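PDB 2C41: Dps family DNA-binding stress response protein from Thermosynechococcus elongatus, which probably binds and oxidises iron, forming a twelve-subunit ferritin-like assembly, and is thought to bind DNA as part of the cellular stress response. Local coordinates for residues A3-T6 with L7-V11; P39-R42 with D43-L47. All coordinates share one frame; numbering follows the deposited sequence.

Contact 1 comes first along the chain and opens helix 6-35; contact 2 follows at the start of the next long helix, 41-68. Both are local contacts in the first turns of a helix, made between side chains three to five residues apart. They lie on opposite sides of the chain's centre, with their own centres about 45 Å apart and their nearest atoms about 28 Å apart, so neither touches the other. Their surroundings differ: contact 1 lies at the surface, and no other chain of the assembly touches it, whereas residues 39-47 are largely buried against neighbouring copies. One contact thus begins the helical bundle near the N-terminus, and the other takes part in building the dodecamer.

Contact 1: A3-T6 with L7-V11; sequences ATTT and LKEQV
The carbonyls of Thr-5 and Thr-6 accept the backbone N-H groups of Glu-9 and Gln-10, with Thr-5 O to Glu-9 N at 2.9 Å and Thr-6 O to Gln-10 N at 2.8 Å. Each bond is doubled by the side chains of the same pair. Thr-5 OG1 donates to Glu-9 OE2 at 2.6 Å, meeting the carboxylate from well above its plane, 58° out of it. Glu-9, its chain extended beyond CG, reaches back over the Thr-5 carbonyl, CG lying 3.2 Å from Thr-5 O. Beside it Thr-6 and Gln-10 run alongside each other. Because Thr-6 OG1 is anti to the backbone N (chi1 -172°), it faces the Gln-10 amide, whose NE2 donates to it at 3.2 Å with the oxygen almost in the amide plane. A water joins Thr-6 OG1 to Glu-9 OE1, tying the two pairs together. Two more waters carry the pattern back up the chain: one bridges Ala-3 O and Leu-7 N, the next Thr-4 O and Lys-8 N, each replacing a direct backbone bond. Ser-2 OG is also hydrogen-bonded to Thr-5 OG1. This is a solvated helix N-terminus, the first turn of helix 6-35, completed by water and i to i+4 side-chain pairs.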
# COMPACT_ATOMS: atom_id res chain seq x y z
N ALA C 3 -20.26 -41.49 26.92
CA ALA C 3 -20.36 -41.80 25.49
C ALA C 3 -20.77 -40.57 24.68
O ALA C 3 -20.39 -40.44 23.52
CB ALA C 3 -21.35 -42.94 25.28
N THR C 4 -21.53 -39.68 25.30
CA THR C 4 -22.05 -38.47 24.66
C THR C 4 -20.97 -37.39 24.42
O THR C 4 -20.98 -36.69 23.40
CB THR C 4 -23.21 -37.88 25.51
OG1 THR C 4 -24.36 -38.74 25.42
CG2 THR C 4 -23.58 -36.49 25.05
N THR C 5 -20.04 -37.27 25.37
CA THR C 5 -19.03 -36.21 25.35
C THR C 5 -17.61 -36.70 25.02
O THR C 5 -16.71 -35.88 24.82
CB THR C 5 -18.94 -35.48 26.72
OG1 THR C 5 -18.52 -36.41 27.72
CG2 THR C 5 -20.29 -34.86 27.12
N THR C 6 -17.41 -38.02 24.96
CA THR C 6 -16.06 -38.57 24.78
C THR C 6 -15.36 -38.10 23.50
O THR C 6 -14.20 -37.70 23.54
CB THR C 6 -16.01 -40.12 24.90
OG1 THR C 6 -14.65 -40.57 24.89
CG2 THR C 6 -16.76 -40.78 23.75
N LEU C 7 -16.07 -38.13 22.37
CA LEU C 7 -15.46 -37.72 21.11
C LEU C 7 -15.00 -36.26 21.14
O LEU C 7 -13.90 -35.95 20.68
CB LEU C 7 -16.40 -37.98 19.93
CG LEU C 7 -16.41 -39.42 19.42
CD1 LEU C 7 -17.45 -39.53 18.33
CD2 LEU C 7 -15.03 -39.79 18.88
N LYS C 8 -15.82 -35.39 21.72
CA LYS C 8 -15.44 -33.99 21.85
C LYS C 8 -14.29 -33.78 22.84
O LYS C 8 -13.44 -32.91 22.64
CB LYS C 8 -16.65 -33.12 22.17
CG LYS C 8 -17.60 -33.01 20.98
CD LYS C 8 -18.84 -32.23 21.33
CE LYS C 8 -19.70 -32.03 20.10
NZ LYS C 8 -20.87 -31.15 20.38
N GLU C 9 -14.27 -34.57 23.91
CA GLU C 9 -13.13 -34.57 24.83
C GLU C 9 -11.87 -34.98 24.08
O GLU C 9 -10.82 -34.36 24.21
CB GLU C 9 -13.42 -35.49 26.02
CG GLU C 9 -14.53 -34.96 26.90
CD GLU C 9 -15.13 -36.02 27.83
OE1 GLU C 9 -14.62 -37.16 27.88
OE2 GLU C 9 -16.13 -35.69 28.50
N GLN C 10 -11.99 -36.02 23.28
CA GLN C 10 -10.88 -36.49 22.45
C GLN C 10 -10.40 -35.43 21.48
O GLN C 10 -9.20 -35.27 21.27
CB GLN C 10 -11.26 -37.77 21.69
CG GLN C 10 -11.34 -39.00 22.58
CD GLN C 10 -11.75 -40.25 21.82
OE1 GLN C 10 -11.18 -40.57 20.77
NE2 GLN C 10 -12.73 -40.97 22.35
N VAL C 11 -11.33 -34.69 20.87
CA VAL C 11 -10.94 -33.60 19.96
C VAL C 11 -10.07 -32.57 20.70
O VAL C 11 -9.03 -32.14 20.18
CB VAL C 11 -12.17 -32.91 19.32
CG1 VAL C 11 -11.76 -31.60 18.66
CG2 VAL C 11 -12.82 -33.82 18.31
O HOH W 1 -18.94 -39.06 21.90
O HOH W 2 -18.85 -36.16 21.82
O HOH W 3 -12.94 -38.95 26.53

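Contact 2: P39-R42 with D43-L47; sequences PLFR and DLHLL
The Phe-41 ring overlaps the imidazole of His-45 one turn on, in an offset stack with centroids 4.7 Å apart and planes at 23°. Phe-41 CZ does most of the touching, 3.6 Å from His-45 ND1 and toward the rim of the imidazole face, while His-45 CB makes a CH-pi contact over the Phe-41 ring. Both rings leave the helix in the same direction, CG anti to the backbone N in each (chi1 178° and -172°). Phe-145 of the second subunit meets the Phe-41 ring edge-to-face, making this helix start part of a subunit interface. Leu-46 CD1 lies over the centre of one face of the Arg-42 guanidinium, 3.5 Å from Arg-42 CZ. Its nitrogens are engaged elsewhere: NH1 forms a salt bridge with Asp-43 of the second subunit and NE one with Glu-50 of that same subunit. Replacing Arg-42 by alanine would take away the guanidinium, which is likely to leave those two carboxylates without this cation and Leu-46 CD1 without the flat face it packs on. Asp-43 OD1 in turn takes the salt bridge of Arg-42 NH1 of the third subunit, so the link passes from copy to copy round three subunits. Leu-40, at the N-cap position, lies alongside Leu-44. Beneath, the carbonyls of Leu-40, Phe-41 and Arg-42 accept the N-H groups of Leu-44, His-45 and Leu-46. Within the chain, Leu-44 and Leu-47 pack on Phe-149 of helix 126-149, and His-45 stacks on His-33 of helix 6-35.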
# COMPACT_ATOMS: atom_id res chain seq x y z
N PRO C 39 27.98 -22.67 2.45
CA PRO C 39 27.74 -21.91 1.21
C PRO C 39 26.26 -21.72 0.83
O PRO C 39 25.96 -20.92 -0.06
CB PRO C 39 28.45 -22.74 0.14
CG PRO C 39 29.44 -23.58 0.87
CD PRO C 39 28.80 -23.87 2.20
N LEU C 40 25.36 -22.45 1.48
CA LEU C 40 23.92 -22.32 1.24
C LEU C 40 23.25 -21.40 2.27
O LEU C 40 22.02 -21.37 2.37
CB LEU C 40 23.24 -23.69 1.26
CG LEU C 40 23.89 -24.80 0.44
CD1 LEU C 40 23.15 -26.13 0.63
CD2 LEU C 40 23.98 -24.43 -1.04
N PHE C 41 24.07 -20.67 3.03
CA PHE C 41 23.55 -19.95 4.19
C PHE C 41 22.32 -19.08 3.93
O PHE C 41 21.29 -19.24 4.58
CB PHE C 41 24.63 -19.14 4.91
CG PHE C 41 24.08 -18.37 6.07
CD1 PHE C 41 23.79 -19.02 7.27
CD2 PHE C 41 23.78 -17.02 5.95
CE1 PHE C 41 23.25 -18.33 8.35
CE2 PHE C 41 23.24 -16.31 7.03
CZ PHE C 41 22.98 -16.96 8.23
N ARG C 42 22.41 -18.14 2.99
CA ARG C 42 21.31 -17.19 2.83
C ARG C 42 20.03 -17.94 2.44
O ARG C 42 18.97 -17.72 3.05
CB ARG C 42 21.64 -16.07 1.82
CG ARG C 42 20.49 -15.08 1.61
CD ARG C 42 20.80 -14.05 0.51
NE ARG C 42 19.60 -13.29 0.13
CZ ARG C 42 18.60 -13.75 -0.64
NH1 ARG C 42 18.60 -14.99 -1.11
NH2 ARG C 42 17.57 -12.95 -0.92
N ASP C 43 20.15 -18.83 1.46
CA ASP C 43 19.01 -19.61 0.95
C ASP C 43 18.33 -20.38 2.09
O ASP C 43 17.11 -20.32 2.24
CB ASP C 43 19.46 -20.58 -0.15
CG ASP C 43 18.30 -21.02 -1.07
OD1 ASP C 43 17.38 -20.21 -1.33
OD2 ASP C 43 18.34 -22.17 -1.58
N LEU C 44 19.11 -21.10 2.88
CA LEU C 44 18.54 -21.89 3.98
C LEU C 44 18.10 -21.07 5.18
O LEU C 44 17.07 -21.37 5.79
CB LEU C 44 19.49 -23.02 4.39
CG LEU C 44 19.40 -24.21 3.41
CD1 LEU C 44 20.47 -25.22 3.68
CD2 LEU C 44 18.03 -24.90 3.45
N HIS C 45 18.86 -20.03 5.51
CA HIS C 45 18.45 -19.07 6.55
C HIS C 45 17.02 -18.58 6.24
O HIS C 45 16.14 -18.57 7.12
CB HIS C 45 19.46 -17.91 6.55
CG HIS C 45 19.30 -16.94 7.67
ND1 HIS C 45 19.46 -17.29 9.00
CD2 HIS C 45 19.07 -15.60 7.66
CE1 HIS C 45 19.31 -16.22 9.75
NE2 HIS C 45 19.07 -15.18 8.97
N LEU C 46 16.79 -18.23 4.98
CA LEU C 46 15.46 -17.79 4.54
C LEU C 46 14.43 -18.92 4.57
O LEU C 46 13.31 -18.71 5.06
CB LEU C 46 15.52 -17.19 3.14
CG LEU C 46 16.18 -15.81 3.12
CD1 LEU C 46 16.48 -15.34 1.70
CD2 LEU C 46 15.29 -14.82 3.87
N LEU C 47 14.79 -20.09 4.04
CA LEU C 47 13.88 -21.23 4.05
C LEU C 47 13.36 -21.52 5.45
O LEU C 47 12.15 -21.66 5.65
CB LEU C 47 14.55 -22.49 3.48
CG LEU C 47 13.66 -23.74 3.53
CD1 LEU C 47 12.64 -23.75 2.38
CD2 LEU C 47 14.53 -24.98 3.50